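Long-range contacts in dephospho-CoA kinase (Mycobacterium paratuberculosis, PDB 6N39), which probably catalyses the ATP-dependent phosphorylation of the 3'-hydroxyl group of dephospho-CoA, the last step of coenzyme A synthesis: residues 26-31 with 189-194; 35-40 with 116-121; 128-133 with 235-240; 134-139 with 177-182. All blocks are in the same frame, centred on the assembly; numbering follows the deposited sequence.

In the fold
Contacts 2 and 4 are strand pairs at the two ends of one parallel five-stranded sheet, their centres about 14 Å apart. Strand 10-16, which leads into the predicted ATP-binding loop, runs between them. Contact 1 joins two helices on one face of this sheet and touches both pairs: Ala30 CB packs 3.8 Å from Ile36 CG1 of contact 2, and Leu190 CD1 lies 3.8 Å from Leu181 CD2 of contact 4. Contact 3 ties the kinase part to the C-terminal UPF0157 region. It meets contact 2 where Ile120 packs on Phe132, and contact 4 through a salt bridge from Arg238 NH2 to Asp178 OD1 (3.2 Å). Asp119 of contact 2 reaches the predicted ATP-binding residue Lys22.

Contact 1 (26-31 with 189-194); sequences SSAFAQ and ELVQRA
With CG opposite the carbonyl carbon and beside the backbone N (chi1 -76°), the Phe29 side chain swings its ring to Ala194, although its CB does not head straight for helix 187-210. The ring leads with CE1, which lies 3.9 Å from Ala194 CB and 3.5 Å from Ala194 O; the carbonyl oxygen approaches the ring obliquely. Ala28 needs no torsion to take part. Its methyl points at the other helix, and Ala28 CB meets Ala194 CB at 3.6 Å. Val191 CG2 is farther off, 4.3 Å from Ala28 CB. These small residues sit where the segment axes pass 8.9 Å apart, crossing at -55°. In this P-loop kinase fold, helix 22-31 begins within the predicted ATP-binding residues Gly19 to Ala24, directly after the turn of the P-loop. Helix 187-210 lies beside it on the same face of the sheet, where Phe29 also touches Trp198 and Ile202. No direct hydrogen bond links the two segments. Instead, water 1 donates to Ala28 O and to Val191 O, 3.1 Å from each, giving both helix carbonyls a shared polar partner.

Contact 2 (35-40 with 116-121); sequences VIVDGD and VVEDIP
The carboxylates of Asp38 and Asp119 lie side by side on one face of the sheet, pointing the same way, with their planes turned 33° apart and Asp38 OD2 3.8 Å from Asp119 OD2. Water 3 donates to Asp38 OD2 at 2.9 Å; its approach to Asp119 OD2 is improbably short, so that leg is doubtful. The strands beneath are neighbours in the parallel sheet of a P-loop kinase, 35-38 being an outermost strand, and both carboxylates come at their C-terminal ends, where such folds place the active site. Consistent with this, Asp119 OD1 makes a salt bridge to Lys22, a predicted ATP-binding residue. Asp38 also takes the N-cap position of helix 39-45: its OD1 accepts from Val41 N and, weakly, from Asp40 N. Both aspartates hold CG anti to the backbone N (chi1 -173° for Asp38), which sends the two groups along the same course.

Three backbone bonds join the strands. Val117 N donates to Val35 O over 2.7 Å, Val37 N to Val117 O over 2.8 Å and Asp119 N to Val37 O over 3.0 Å; the first of these is nearly straight, at 168° about the hydrogen. On the face of Ile36 and Val117, the two side chains run alongside each other and Ile36 CD1 reaches Val117 CB. Glu118 is on the other face, its OE2 paired with Arg11 and Arg103. There Val37 passes at a slant to Val116, CG2 of the former meeting CG1 of the latter at 3.6 Å.

Contact 3 (128-133 with 235-240); sequences MAPLFP and IVNRLK
Arg238 NE donates to Phe132 O across 2.9 Å, the one direct hydrogen bond between the two segments. The nitrogen lies in the plane of the Phe132 carbonyl, on a lone pair, while the oxygen stands 22° out of the guanidinium plane, and the bond is bent to 149° at the hydrogen. Pro133 O takes up a different position: it sits over the centre of one guanidinium face, 3.4 Å from Arg238 CZ, a contact that an electron-poor planar cation would be expected to welcome. The side chain gets there by running out extended from the helix and then turning at chi3 (-55°). Its remaining nitrogens are held too, NH2 by a salt bridge to Asp178 and NH1 by a hydrogen bond to Tyr294 OH, so partners on several sides fix the rotation of the group. Water 4, which accepts from Arg238 NH2 at 3.2 Å, also lies 2.7 Å from Ala129 O.

Beside this polar grip, the Pro130 ring lies alongside Asn237, CG to CB 3.7 Å apart. Water 5 donates to Pro130 O and to Arg238 O, 2.8 Å from each. The 3-10 turn at 129-131 is brought against helix 228-243. This is an interdomain junction, the loop before strand 135-139 of the P-loop kinase fold meeting the UPF0157 domain, which is involved in the proper folding of the full-length enzyme.

Contact 4 (134-139 with 177-182); sequences LVVIVY and ADIWLD
Tyr139 and Trp180 form an offset stack, the tyrosine ring and the five-membered indole ring 13° from parallel with centroids 3.9 Å apart. The side chains cross at about a right angle, and the CD1-CE1 side of the phenol overlies the indole. Tyr139 gets there with CG between its backbone N and carbonyl carbon (chi1 68°). Asp182 CA lies over the opposite tyrosine face, 3.9 Å from its centroid. At the ring's edge, water 6 joins Tyr139 OH, 2.8 Å away, to Trp180 O. Just before strand 179-182, Asp178 OD2 accepts from Val135 N at 2.8 Å on its anti side. Beyond it the backbones pair in parallel, the bond from Ile137 N to Ile179 O (2.9 Å) being nearly straight at 170°. On the face of Val136, Ile179 and Leu181, the first two side chains meet at a slant, CG2 of Val136 4.0 Å from CD1 of Ile179. The pair forms an edge of the parallel sheet of the P-loop kinase fold, 179-182 outermost and 135-139 also paired with strand 10-16. Helix 187-210 covers Ile179 and Leu181; helix 170-176 packs on Ile137 and Trp180, its Arg174 in cation-pi contact with the indole.

Contact 1 (26-31 with 189-194)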
loop_
_atom_site.group_PDB
_atom_site.type_symbol
_atom_site.label_atom_id
_atom_site.label_comp_id
_atom_site.label_asym_id
_atom_site.label_seq_id
_atom_site.Cartn_x
_atom_site.Cartn_y
_atom_site.Cartn_z
ATOM N N SER A 26 -17.217 1.333 9.244
ATOM C CA SER A 26 -17.260 2.690 8.723
ATOM C C SER A 26 -17.818 3.661 9.765
ATOM O O SER A 26 -17.253 4.732 10.004
ATOM C CB SER A 26 -18.111 2.689 7.447
ATOM O OG SER A 26 -18.265 3.983 6.928
ATOM N N SER A 27 -18.933 3.297 10.400
ATOM C CA SER A 27 -19.501 4.160 11.429
ATOM C C SER A 27 -18.549 4.316 12.612
ATOM O O SER A 27 -18.439 5.406 13.181
ATOM C CB SER A 27 -20.852 3.609 11.882
ATOM O OG SER A 27 -21.348 4.332 12.996
ATOM N N ALA A 28 -17.861 3.238 13.001
ATOM C CA ALA A 28 -16.895 3.322 14.100
ATOM C C ALA A 28 -15.771 4.318 13.787
ATOM O O ALA A 28 -15.388 5.150 14.637
ATOM C CB ALA A 28 -16.328 1.928 14.383
ATOM N N PHE A 29 -15.251 4.271 12.555
ATOM C CA PHE A 29 -14.234 5.255 12.177
ATOM C C PHE A 29 -14.826 6.664 12.145
ATOM O O PHE A 29 -14.174 7.625 12.572
ATOM C CB PHE A 29 -13.598 4.897 10.834
ATOM C CG PHE A 29 -12.601 3.772 10.913
ATOM C CD1 PHE A 29 -11.658 3.728 11.934
ATOM C CD2 PHE A 29 -12.609 2.754 9.965
ATOM C CE1 PHE A 29 -10.733 2.688 12.008
ATOM C CE2 PHE A 29 -11.688 1.716 10.030
ATOM C CZ PHE A 29 -10.758 1.677 11.054
ATOM N N ALA A 30 -16.074 6.804 11.678
ATOM C CA ALA A 30 -16.713 8.122 11.697
ATOM C C ALA A 30 -16.834 8.655 13.122
ATOM O O ALA A 30 -16.755 9.868 13.358
ATOM C CB ALA A 30 -18.096 8.061 11.039
ATOM N N GLN A 31 -17.062 7.762 14.078
ATOM C CA GLN A 31 -17.103 8.167 15.475
ATOM C C GLN A 31 -15.729 8.595 15.971
ATOM O O GLN A 31 -15.637 9.266 17.007
ATOM C CB GLN A 31 -17.651 7.030 16.332
ATOM C CG GLN A 31 -19.129 6.751 16.070
ATOM C CD GLN A 31 -19.603 5.475 16.733
ATOM O OE1 GLN A 31 -20.201 4.609 16.084
ATOM N NE2 GLN A 31 -19.336 5.346 18.027
ATOM N N GLU A 189 -17.097 -4.165 20.952
ATOM C CA GLU A 189 -15.737 -4.626 20.681
ATOM C C GLU A 189 -15.222 -4.084 19.357
ATOM O O GLU A 189 -14.041 -3.741 19.244
ATOM C CB GLU A 189 -15.678 -6.152 20.680
ATOM C CG GLU A 189 -15.628 -6.739 22.075
ATOM C CD GLU A 189 -15.889 -8.233 22.093
ATOM O OE1 GLU A 189 -16.621 -8.726 21.211
ATOM O OE2 GLU A 189 -15.357 -8.914 22.991
ATOM N N LEU A 190 -16.093 -4.002 18.347
ATOM C CA LEU A 190 -15.695 -3.415 17.074
ATOM C C LEU A 190 -15.352 -1.939 17.238
ATOM O O LEU A 190 -14.348 -1.465 16.698
ATOM C CB LEU A 190 -16.807 -3.601 16.034
ATOM C CG LEU A 190 -16.567 -3.030 14.628
ATOM C CD1 LEU A 190 -15.360 -3.665 13.942
ATOM C CD2 LEU A 190 -17.812 -3.189 13.757
ATOM N N VAL A 191 -16.188 -1.187 17.966
ATOM C CA VAL A 191 -15.888 0.233 18.175
ATOM C C VAL A 191 -14.529 0.393 18.855
ATOM O O VAL A 191 -13.716 1.254 18.477
ATOM C CB VAL A 191 -17.017 0.908 18.981
ATOM C CG1 VAL A 191 -16.570 2.270 19.549
ATOM C CG2 VAL A 191 -18.305 1.052 18.121
ATOM N N GLN A 192 -14.268 -0.433 19.872
ATOM C CA GLN A 192 -12.992 -0.374 20.581
ATOM C C GLN A 192 -11.823 -0.700 19.652
ATOM O O GLN A 192 -10.790 -0.016 19.661
ATOM C CB GLN A 192 -13.024 -1.343 21.760
ATOM C CG GLN A 192 -11.752 -1.333 22.620
ATOM C CD GLN A 192 -11.846 -2.333 23.747
ATOM O OE1 GLN A 192 -12.464 -3.389 23.592
ATOM N NE2 GLN A 192 -11.238 -2.014 24.887
ATOM N N ARG A 193 -11.965 -1.759 18.849
ATOM C CA ARG A 193 -10.893 -2.152 17.939
ATOM C C ARG A 193 -10.617 -1.058 16.911
ATOM O O ARG A 193 -9.452 -0.733 16.623
ATOM C CB ARG A 193 -11.272 -3.467 17.252
ATOM C CG ARG A 193 -10.194 -4.042 16.361
ATOM C CD ARG A 193 -9.045 -4.618 17.185
ATOM N NE ARG A 193 -7.929 -5.006 16.323
ATOM C CZ ARG A 193 -6.777 -4.345 16.249
ATOM N NH1 ARG A 193 -6.581 -3.268 16.997
ATOM N NH2 ARG A 193 -5.816 -4.764 15.436
ATOM N N ALA A 194 -11.681 -0.468 16.356
ATOM C CA ALA A 194 -11.510 0.607 15.384
ATOM C C ALA A 194 -10.805 1.808 16.010
ATOM O O ALA A 194 -9.928 2.418 15.385
ATOM C CB ALA A 194 -12.865 1.018 14.803
HETATM O O HOH W 1 -14.492 4.036 17.342
#

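Contact 2 (35-40 with 116-121)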
loop_
_atom_site.group_PDB
_atom_site.type_symbol
_atom_site.label_atom_id
_atom_site.label_comp_id
_atom_site.label_asym_id
_atom_site.label_seq_id
_atom_site.Cartn_x
_atom_site.Cartn_y
_atom_site.Cartn_z
ATOM N N VAL A 35 -13.813 11.074 7.772
ATOM C CA VAL A 35 -14.773 11.443 6.730
ATOM C C VAL A 35 -15.071 10.204 5.897
ATOM O O VAL A 35 -14.156 9.616 5.303
ATOM C CB VAL A 35 -14.231 12.570 5.838
ATOM C CG1 VAL A 35 -15.172 12.824 4.663
ATOM C CG2 VAL A 35 -14.024 13.835 6.664
ATOM N N ILE A 36 -16.349 9.824 5.821
ATOM C CA ILE A 36 -16.777 8.610 5.123
ATOM C C ILE A 36 -17.256 8.965 3.716
ATOM O O ILE A 36 -18.250 9.680 3.556
ATOM C CB ILE A 36 -17.902 7.889 5.887
ATOM C CG1 ILE A 36 -17.503 7.606 7.351
ATOM C CG2 ILE A 36 -18.313 6.620 5.123
ATOM C CD1 ILE A 36 -16.106 7.012 7.532
ATOM N N VAL A 37 -16.601 8.421 2.690
ATOM C CA VAL A 37 -17.081 8.520 1.317
ATOM C C VAL A 37 -17.614 7.150 0.914
ATOM O O VAL A 37 -16.846 6.200 0.720
ATOM C CB VAL A 37 -15.987 9.006 0.355
ATOM C CG1 VAL A 37 -16.501 8.998 -1.081
ATOM C CG2 VAL A 37 -15.549 10.402 0.749
ATOM N N ASP A 38 -18.932 7.049 0.766
ATOM C CA ASP A 38 -19.609 5.791 0.453
ATOM C C ASP A 38 -20.252 5.940 -0.924
ATOM O O ASP A 38 -21.298 6.582 -1.065
ATOM C CB ASP A 38 -20.630 5.460 1.542
ATOM C CG ASP A 38 -21.248 4.076 1.382
ATOM O OD1 ASP A 38 -21.507 3.651 0.242
ATOM O OD2 ASP A 38 -21.488 3.419 2.417
ATOM N N GLY A 39 -19.625 5.337 -1.937
ATOM C CA GLY A 39 -20.084 5.529 -3.305
ATOM C C GLY A 39 -21.510 5.061 -3.533
ATOM O O GLY A 39 -22.264 5.684 -4.287
ATOM N N ASP A 40 -21.903 3.958 -2.892
ATOM C CA ASP A 40 -23.265 3.461 -3.082
ATOM C C ASP A 40 -24.284 4.403 -2.458
ATOM O O ASP A 40 -25.345 4.658 -3.040
ATOM C CB ASP A 40 -23.403 2.055 -2.497
ATOM C CG ASP A 40 -22.637 1.013 -3.293
ATOM O OD1 ASP A 40 -22.133 1.336 -4.392
ATOM O OD2 ASP A 40 -22.539 -0.137 -2.815
ATOM N N VAL A 116 -9.877 10.543 4.990
ATOM C CA VAL A 116 -11.014 10.130 4.169
ATOM C C VAL A 116 -11.034 8.610 4.125
ATOM O O VAL A 116 -10.062 7.985 3.690
ATOM C CB VAL A 116 -10.929 10.716 2.746
ATOM C CG1 VAL A 116 -12.102 10.227 1.882
ATOM C CG2 VAL A 116 -10.921 12.232 2.797
ATOM N N VAL A 117 -12.135 8.009 4.560
ATOM C CA VAL A 117 -12.314 6.564 4.477
ATOM C C VAL A 117 -13.300 6.268 3.354
ATOM O O VAL A 117 -14.462 6.694 3.411
ATOM C CB VAL A 117 -12.802 5.984 5.813
ATOM C CG1 VAL A 117 -13.090 4.477 5.668
ATOM C CG2 VAL A 117 -11.768 6.236 6.890
ATOM N N GLU A 118 -12.858 5.527 2.336
ATOM C CA GLU A 118 -13.688 5.234 1.171
ATOM C C GLU A 118 -14.164 3.785 1.208
ATOM O O GLU A 118 -13.354 2.855 1.109
ATOM C CB GLU A 118 -12.921 5.508 -0.121
ATOM C CG GLU A 118 -12.259 6.864 -0.154
ATOM C CD GLU A 118 -12.089 7.393 -1.567
ATOM O OE1 GLU A 118 -13.015 7.201 -2.389
ATOM O OE2 GLU A 118 -11.032 8.001 -1.848
ATOM N N ASP A 119 -15.477 3.607 1.311
ATOM C CA ASP A 119 -16.112 2.293 1.307
ATOM C C ASP A 119 -16.286 1.845 -0.139
ATOM O O ASP A 119 -17.105 2.399 -0.880
ATOM C CB ASP A 119 -17.450 2.364 2.039
ATOM C CG ASP A 119 -18.130 1.004 2.193
ATOM O OD1 ASP A 119 -17.975 0.125 1.316
ATOM O OD2 ASP A 119 -18.843 0.829 3.208
ATOM N N ILE A 120 -15.518 0.844 -0.544
ATOM C CA ILE A 120 -15.542 0.355 -1.915
ATOM C C ILE A 120 -15.790 -1.148 -1.878
ATOM O O ILE A 120 -14.866 -1.927 -1.605
ATOM C CB ILE A 120 -14.238 0.725 -2.629
ATOM C CG1 ILE A 120 -14.110 2.246 -2.621
ATOM C CG2 ILE A 120 -14.229 0.171 -4.053
ATOM C CD1 ILE A 120 -12.752 2.726 -2.801
ATOM N N PRO A 121 -17.021 -1.598 -2.111
ATOM C CA PRO A 121 -17.336 -3.017 -1.880
ATOM C C PRO A 121 -16.624 -3.982 -2.822
ATOM O O PRO A 121 -16.406 -5.134 -2.426
ATOM C CB PRO A 121 -18.863 -3.077 -2.055
ATOM C CG PRO A 121 -19.224 -1.828 -2.815
ATOM C CD PRO A 121 -18.220 -0.794 -2.397
HETATM O O HOH W 2 -16.836 4.811 -2.367
HETATM O O HOH W 3 -19.731 2.774 4.568
#

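Contact 3 (128-133 with 235-240)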
loop_
_atom_site.group_PDB
_atom_site.type_symbol
_atom_site.label_atom_id
_atom_site.label_comp_id
_atom_site.label_asym_id
_atom_site.label_seq_id
_atom_site.Cartn_x
_atom_site.Cartn_y
_atom_site.Cartn_z
ATOM N N MET A 128 -8.222 -2.838 -6.841
ATOM C CA MET A 128 -8.078 -1.415 -6.569
ATOM C C MET A 128 -7.256 -1.101 -5.324
ATOM O O MET A 128 -7.020 0.080 -5.050
ATOM C CB MET A 128 -9.459 -0.765 -6.437
ATOM C CG MET A 128 -10.258 -0.714 -7.746
ATOM S SD MET A 128 -11.957 -0.163 -7.436
ATOM C CE MET A 128 -11.706 1.481 -6.764
ATOM N N ALA A 129 -6.827 -2.100 -4.556
ATOM C CA ALA A 129 -6.051 -1.804 -3.351
ATOM C C ALA A 129 -4.830 -0.922 -3.608
ATOM O O ALA A 129 -4.578 -0.022 -2.782
ATOM C CB ALA A 129 -5.604 -3.099 -2.658
ATOM N N PRO A 130 -4.054 -1.101 -4.692
ATOM C CA PRO A 130 -2.837 -0.287 -4.869
ATOM C C PRO A 130 -3.115 1.199 -5.065
ATOM O O PRO A 130 -2.177 2.001 -4.969
ATOM C CB PRO A 130 -2.180 -0.901 -6.123
ATOM C CG PRO A 130 -2.689 -2.316 -6.139
ATOM C CD PRO A 130 -4.133 -2.149 -5.733
ATOM N N LEU A 131 -4.363 1.584 -5.339
ATOM C CA LEU A 131 -4.719 2.993 -5.370
ATOM C C LEU A 131 -4.606 3.654 -4.002
ATOM O O LEU A 131 -4.575 4.883 -3.935
ATOM C CB LEU A 131 -6.152 3.174 -5.891
ATOM C CG LEU A 131 -6.527 2.587 -7.245
ATOM C CD1 LEU A 131 -8.038 2.743 -7.520
ATOM C CD2 LEU A 131 -5.723 3.228 -8.344
ATOM N N PHE A 132 -4.537 2.883 -2.909
ATOM C CA PHE A 132 -4.626 3.545 -1.606
ATOM C C PHE A 132 -3.330 3.435 -0.812
ATOM O O PHE A 132 -2.612 2.439 -0.909
ATOM C CB PHE A 132 -5.764 2.960 -0.759
ATOM C CG PHE A 132 -7.126 3.171 -1.359
ATOM C CD1 PHE A 132 -7.862 4.307 -1.057
ATOM C CD2 PHE A 132 -7.648 2.257 -2.238
ATOM C CE1 PHE A 132 -9.097 4.514 -1.621
ATOM C CE2 PHE A 132 -8.892 2.456 -2.812
ATOM C CZ PHE A 132 -9.613 3.587 -2.496
ATOM N N PRO A 133 -3.017 4.452 -0.001
ATOM C CA PRO A 133 -1.877 4.343 0.930
ATOM C C PRO A 133 -2.105 3.343 2.061
ATOM O O PRO A 133 -1.137 2.957 2.732
ATOM C CB PRO A 133 -1.721 5.771 1.487
ATOM C CG PRO A 133 -2.957 6.513 1.103
ATOM C CD PRO A 133 -3.612 5.798 -0.057
ATOM N N ILE A 235 3.304 -3.079 -1.146
ATOM C CA ILE A 235 4.054 -1.832 -1.298
ATOM C C ILE A 235 4.501 -1.637 -2.753
ATOM O O ILE A 235 4.375 -0.546 -3.320
ATOM C CB ILE A 235 5.248 -1.815 -0.325
ATOM C CG1 ILE A 235 4.754 -1.801 1.127
ATOM C CG2 ILE A 235 6.161 -0.625 -0.629
ATOM C CD1 ILE A 235 5.833 -2.232 2.178
ATOM N N VAL A 236 5.054 -2.688 -3.360
ATOM C CA VAL A 236 5.505 -2.639 -4.749
ATOM C C VAL A 236 4.365 -2.208 -5.661
ATOM O O VAL A 236 4.538 -1.332 -6.515
ATOM C CB VAL A 236 6.075 -4.006 -5.182
ATOM C CG1 VAL A 236 6.196 -4.077 -6.723
ATOM C CG2 VAL A 236 7.438 -4.274 -4.513
ATOM N N ASN A 237 3.181 -2.818 -5.495
ATOM C CA ASN A 237 2.045 -2.451 -6.337
ATOM C C ASN A 237 1.665 -0.992 -6.132
ATOM O O ASN A 237 1.414 -0.256 -7.101
ATOM C CB ASN A 237 0.843 -3.356 -6.040
ATOM C CG ASN A 237 1.042 -4.779 -6.532
ATOM O OD1 ASN A 237 1.952 -5.058 -7.314
ATOM N ND2 ASN A 237 0.179 -5.692 -6.078
ATOM N N ARG A 238 1.594 -0.563 -4.861
ATOM C CA ARG A 238 1.227 0.814 -4.538
ATOM C C ARG A 238 2.194 1.812 -5.175
ATOM O O ARG A 238 1.780 2.856 -5.704
ATOM C CB ARG A 238 1.199 0.985 -3.012
ATOM C CG ARG A 238 0.953 2.408 -2.524
ATOM C CD ARG A 238 1.000 2.502 -0.960
ATOM N NE ARG A 238 0.067 1.553 -0.342
ATOM C CZ ARG A 238 0.374 0.713 0.649
ATOM N NH1 ARG A 238 1.591 0.733 1.214
ATOM N NH2 ARG A 238 -0.553 -0.132 1.093
ATOM N N LEU A 239 3.481 1.495 -5.155
ATOM C CA LEU A 239 4.477 2.410 -5.695
ATOM C C LEU A 239 4.477 2.393 -7.226
ATOM O O LEU A 239 4.679 3.438 -7.852
ATOM C CB LEU A 239 5.867 2.065 -5.148
ATOM C CG LEU A 239 6.116 2.234 -3.635
ATOM C CD1 LEU A 239 7.493 1.640 -3.211
ATOM C CD2 LEU A 239 6.047 3.689 -3.240
ATOM N N LYS A 240 4.232 1.235 -7.849
ATOM C CA LYS A 240 4.076 1.209 -9.308
ATOM C C LYS A 240 2.933 2.121 -9.742
ATOM O O LYS A 240 3.082 2.959 -10.652
ATOM C CB LYS A 240 3.834 -0.231 -9.787
ATOM C CG LYS A 240 5.109 -1.099 -9.787
ATOM C CD LYS A 240 4.807 -2.556 -10.162
ATOM C CE LYS A 240 4.320 -2.728 -11.615
ATOM N NZ LYS A 240 5.365 -2.499 -12.635
HETATM O O HOH W 4 -2.593 -0.911 -1.191
HETATM O O HOH W 5 -0.612 4.286 -5.217
#

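Contact 4 (134-139 with 177-182)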
loop_
_atom_site.group_PDB
_atom_site.type_symbol
_atom_site.label_atom_id
_atom_site.label_comp_id
_atom_site.label_asym_id
_atom_site.label_seq_id
_atom_site.Cartn_x
_atom_site.Cartn_y
_atom_site.Cartn_z
ATOM N N LEU A 134 -3.343 2.908 2.282
ATOM C CA LEU A 134 -3.680 2.013 3.378
ATOM C C LEU A 134 -5.055 1.417 3.097
ATOM O O LEU A 134 -5.970 2.139 2.712
ATOM C CB LEU A 134 -3.700 2.770 4.703
ATOM C CG LEU A 134 -3.835 1.979 5.994
ATOM C CD1 LEU A 134 -2.516 1.302 6.325
ATOM C CD2 LEU A 134 -4.252 2.929 7.108
ATOM N N VAL A 135 -5.196 0.112 3.308
ATOM C CA VAL A 135 -6.451 -0.589 3.077
ATOM C C VAL A 135 -6.826 -1.349 4.348
ATOM O O VAL A 135 -6.004 -2.095 4.901
ATOM C CB VAL A 135 -6.354 -1.543 1.865
ATOM C CG1 VAL A 135 -7.639 -2.348 1.692
ATOM C CG2 VAL A 135 -6.071 -0.756 0.559
ATOM N N VAL A 136 -8.063 -1.146 4.808
ATOM C CA VAL A 136 -8.633 -1.849 5.957
ATOM C C VAL A 136 -9.711 -2.798 5.454
ATOM O O VAL A 136 -10.613 -2.390 4.711
ATOM C CB VAL A 136 -9.229 -0.872 6.985
ATOM C CG1 VAL A 136 -9.752 -1.637 8.210
ATOM C CG2 VAL A 136 -8.201 0.120 7.401
ATOM N N ILE A 137 -9.630 -4.058 5.848
ATOM C CA ILE A 137 -10.652 -5.021 5.460
ATOM C C ILE A 137 -11.174 -5.686 6.719
ATOM O O ILE A 137 -10.385 -6.150 7.551
ATOM C CB ILE A 137 -10.113 -6.053 4.457
ATOM C CG1 ILE A 137 -9.465 -5.314 3.278
ATOM C CG2 ILE A 137 -11.240 -6.954 3.987
ATOM C CD1 ILE A 137 -9.115 -6.172 2.101
ATOM N N VAL A 138 -12.501 -5.699 6.878
ATOM C CA VAL A 138 -13.142 -6.326 8.024
ATOM C C VAL A 138 -13.579 -7.722 7.610
ATOM O O VAL A 138 -13.965 -7.946 6.455
ATOM C CB VAL A 138 -14.322 -5.477 8.548
ATOM C CG1 VAL A 138 -15.403 -5.298 7.492
ATOM C CG2 VAL A 138 -14.903 -6.097 9.783
ATOM N N TYR A 139 -13.465 -8.678 8.528
ATOM C CA TYR A 139 -13.912 -10.038 8.258
ATOM C C TYR A 139 -14.566 -10.599 9.513
ATOM O O TYR A 139 -14.523 -9.991 10.585
ATOM C CB TYR A 139 -12.757 -10.943 7.792
ATOM C CG TYR A 139 -11.733 -11.219 8.873
ATOM C CD1 TYR A 139 -10.751 -10.286 9.162
ATOM C CD2 TYR A 139 -11.758 -12.410 9.609
ATOM C CE1 TYR A 139 -9.812 -10.516 10.152
ATOM C CE2 TYR A 139 -10.821 -12.654 10.605
ATOM C CZ TYR A 139 -9.846 -11.698 10.866
ATOM O OH TYR A 139 -8.896 -11.910 11.844
ATOM N N ALA A 177 -4.911 -6.592 2.381
ATOM C CA ALA A 177 -5.277 -5.805 3.557
ATOM C C ALA A 177 -4.029 -5.338 4.307
ATOM O O ALA A 177 -3.232 -6.160 4.775
ATOM C CB ALA A 177 -6.160 -6.617 4.503
ATOM N N ASP A 178 -3.879 -4.019 4.456
ATOM C CA ASP A 178 -2.873 -3.524 5.397
ATOM C C ASP A 178 -3.319 -3.752 6.824
ATOM O O ASP A 178 -2.496 -4.044 7.703
ATOM C CB ASP A 178 -2.608 -2.043 5.168
ATOM C CG ASP A 178 -2.067 -1.776 3.787
ATOM O OD1 ASP A 178 -0.882 -2.078 3.555
ATOM O OD2 ASP A 178 -2.847 -1.336 2.916
ATOM N N ILE A 179 -4.620 -3.617 7.073
ATOM C CA ILE A 179 -5.194 -3.852 8.394
ATOM C C ILE A 179 -6.327 -4.857 8.228
ATOM O O ILE A 179 -7.254 -4.633 7.440
ATOM C CB ILE A 179 -5.689 -2.554 9.046
ATOM C CG1 ILE A 179 -4.504 -1.590 9.262
ATOM C CG2 ILE A 179 -6.376 -2.860 10.355
ATOM C CD1 ILE A 179 -4.909 -0.167 9.570
ATOM N N TRP A 180 -6.223 -5.967 8.939
ATOM C CA TRP A 180 -7.083 -7.140 8.814
ATOM C C TRP A 180 -7.847 -7.219 10.129
ATOM O O TRP A 180 -7.283 -7.610 11.151
ATOM C CB TRP A 180 -6.213 -8.369 8.570
ATOM C CG TRP A 180 -6.895 -9.670 8.343
ATOM C CD1 TRP A 180 -6.704 -10.823 9.045
ATOM C CD2 TRP A 180 -7.841 -9.979 7.315
ATOM N NE1 TRP A 180 -7.487 -11.829 8.530
ATOM C CE2 TRP A 180 -8.195 -11.334 7.466
ATOM C CE3 TRP A 180 -8.432 -9.238 6.287
ATOM C CZ2 TRP A 180 -9.114 -11.959 6.635
ATOM C CZ3 TRP A 180 -9.337 -9.861 5.463
ATOM C CH2 TRP A 180 -9.671 -11.209 5.640
ATOM N N LEU A 181 -9.127 -6.854 10.109
ATOM C CA LEU A 181 -9.844 -6.500 11.327
ATOM C C LEU A 181 -10.995 -7.476 11.562
ATOM O O LEU A 181 -11.921 -7.564 10.749
ATOM C CB LEU A 181 -10.321 -5.052 11.209
ATOM C CG LEU A 181 -10.534 -4.243 12.463
ATOM C CD1 LEU A 181 -10.555 -2.767 12.123
ATOM C CD2 LEU A 181 -11.850 -4.684 13.063
ATOM N N ASP A 182 -10.938 -8.194 12.685
ATOM C CA ASP A 182 -11.865 -9.279 12.979
ATOM C C ASP A 182 -13.106 -8.717 13.664
ATOM O O ASP A 182 -13.011 -8.120 14.741
ATOM C CB ASP A 182 -11.180 -10.334 13.852
ATOM C CG ASP A 182 -12.052 -11.576 14.092
ATOM O OD1 ASP A 182 -13.249 -11.587 13.737
ATOM O OD2 ASP A 182 -11.527 -12.560 14.649
HETATM O O HOH W 6 -6.854 -10.108 12.576
#